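TRNA (guanosine(18)-2'-O)-methyltransferase (Aquifex aeolicus, PDB 1ZJR) catalyses the transfer of a methyl group from S-adenosyl-L-methionine to the 2'-hydroxyl of guanosine 18 in a subset of tRNAs. Local coordinates at residues K21-L26 against K175-R180. Sequence-based numbering, arbitrary orientation.
Sequences KRQKDL and KGMYSR
The side chain of Q23 lies over one face of the Y178 ring, its CG 3.9 Å from Y178 CE2 and its amide offset toward the ring's rim. Chi1 of -56° sets CG beside the backbone N, and a bend at chi2 (-62°) brings the amide over the ring. Amide and ring planes stand 41° apart, a tilted overlap rather than a flat stack. The carbonyl oxygen of K21 approaches the same ring obliquely, 3.6 Å from Y178 CD2. Glutamine suits this buried place because its methylene can pack on carbon while its amide stays among polar backbone atoms; M177 O comes near that amide, 3.7 Å from Q23 CD. The M177 side chain crosses that of Q23 at about a right angle, its CB beside the amide end. Tyrosine offers a broad ring for the loop to rest on and a hydroxyl that hydrogen-bonds V49 O at the end of helix 36-49.

A water bridges the loops, within hydrogen-bonding distance of R22 O (3.0 Å) and R180 O (2.9 Å). G176, at positive phi, ends helix 157-174 as the C-prime residue of a Schellman motif, and its carbonyl oxygen accepts from both S179 N and S179 OG, which braces the turn carrying Y178. D25 pairs with R172 of helix 157-174. In this SPOUT-clan methyltransferase, away from the predicted S-adenosyl-L-methionine-binding residues, the loop entering strand 26-31 thus meets the link to C-terminal helix 185-200 through amide-on-ring packing, backbone oxygens and a water rather than paired charges.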
# COMPACT_ATOMS: atom_id res chain seq x y z
N LYS A 21 0.91 9.05 12.56
CA LYS A 21 1.80 7.90 12.39
C LYS A 21 1.87 7.45 10.93
O LYS A 21 2.66 6.58 10.57
CB LYS A 21 1.32 6.73 13.25
CG LYS A 21 1.34 7.00 14.75
CD LYS A 21 0.65 5.88 15.51
CE LYS A 21 0.60 6.15 17.01
NZ LYS A 21 -0.23 5.12 17.71
N ARG A 22 1.03 8.04 10.08
CA ARG A 22 1.02 7.68 8.66
C ARG A 22 2.37 7.93 7.98
O ARG A 22 3.04 8.93 8.23
CB ARG A 22 -0.08 8.46 7.93
CG ARG A 22 -1.50 7.91 8.12
CD ARG A 22 -1.65 6.56 7.41
NE ARG A 22 -3.03 6.09 7.33
CZ ARG A 22 -3.50 5.03 7.97
NH1 ARG A 22 -2.71 4.32 8.76
NH2 ARG A 22 -4.76 4.64 7.78
N GLN A 23 2.76 6.99 7.12
CA GLN A 23 4.01 7.07 6.37
C GLN A 23 3.65 7.57 4.97
O GLN A 23 3.37 6.78 4.07
CB GLN A 23 4.64 5.68 6.26
CG GLN A 23 4.88 5.01 7.60
CD GLN A 23 5.85 5.78 8.46
OE1 GLN A 23 5.49 6.33 9.51
NE2 GLN A 23 7.10 5.86 8.02
N LYS A 24 3.66 8.89 4.79
CA LYS A 24 3.28 9.48 3.51
C LYS A 24 4.21 9.02 2.39
O LYS A 24 3.90 9.15 1.21
CB LYS A 24 3.33 11.01 3.59
CG LYS A 24 4.73 11.59 3.49
CD LYS A 24 4.68 13.10 3.33
CE LYS A 24 6.05 13.66 3.00
NZ LYS A 24 6.02 15.14 2.82
N ASP A 25 5.32 8.45 2.82
CA ASP A 25 6.41 7.98 1.98
C ASP A 25 6.35 6.51 1.52
O ASP A 25 7.06 6.12 0.58
CB ASP A 25 7.69 8.21 2.79
CG ASP A 25 8.91 8.10 1.98
OD1 ASP A 25 8.93 8.70 0.88
OD2 ASP A 25 9.86 7.42 2.43
N LEU A 26 5.53 5.71 2.18
CA LEU A 26 5.40 4.29 1.85
C LEU A 26 4.11 4.08 1.06
O LEU A 26 3.02 4.08 1.62
CB LEU A 26 5.39 3.47 3.14
CG LEU A 26 5.39 1.94 3.01
CD1 LEU A 26 6.60 1.50 2.19
CD2 LEU A 26 5.43 1.33 4.39
N LYS A 175 13.99 2.94 12.98
CA LYS A 175 14.53 4.29 12.77
C LYS A 175 13.64 5.35 13.41
O LYS A 175 13.86 6.55 13.21
CB LYS A 175 14.68 4.59 11.28
CG LYS A 175 15.73 3.75 10.58
CD LYS A 175 16.04 4.33 9.21
CE LYS A 175 17.08 3.49 8.49
NZ LYS A 175 17.45 4.10 7.18
N GLY A 176 12.65 4.91 14.17
CA GLY A 176 11.75 5.84 14.83
C GLY A 176 10.85 6.62 13.88
O GLY A 176 10.38 7.70 14.22
N MET A 177 10.60 6.07 12.70
CA MET A 177 9.77 6.77 11.73
C MET A 177 8.28 6.80 12.05
O MET A 177 7.50 7.46 11.36
CB MET A 177 10.02 6.19 10.33
CG MET A 177 11.37 6.62 9.80
SD MET A 177 11.85 5.84 8.27
CE MET A 177 10.89 6.77 7.10
N TYR A 178 7.88 6.09 13.10
CA TYR A 178 6.49 6.11 13.54
C TYR A 178 6.38 6.99 14.78
O TYR A 178 5.29 7.21 15.29
CB TYR A 178 5.99 4.71 13.90
CG TYR A 178 5.76 3.80 12.72
CD1 TYR A 178 6.70 2.84 12.35
CD2 TYR A 178 4.59 3.90 11.96
CE1 TYR A 178 6.47 1.99 11.28
CE2 TYR A 178 4.35 3.05 10.88
CZ TYR A 178 5.30 2.10 10.55
OH TYR A 178 5.07 1.26 9.48
N SER A 179 7.52 7.47 15.27
CA SER A 179 7.53 8.30 16.47
C SER A 179 7.34 9.79 16.18
O SER A 179 7.08 10.57 17.10
CB SER A 179 8.83 8.09 17.26
OG SER A 179 9.95 8.62 16.58
N ARG A 180 7.47 10.19 14.92
CA ARG A 180 7.27 11.58 14.54
C ARG A 180 6.44 11.60 13.26
O ARG A 180 6.63 10.76 12.38
CB ARG A 180 8.61 12.30 14.32
CG ARG A 180 9.32 12.02 13.01
CD ARG A 180 9.95 10.64 12.95
NE ARG A 180 10.57 10.38 11.65
CZ ARG A 180 9.89 10.21 10.52
NH1 ARG A 180 8.56 10.26 10.53
NH2 ARG A 180 10.54 10.00 9.38
O HOH W 1 5.17 9.35 10.25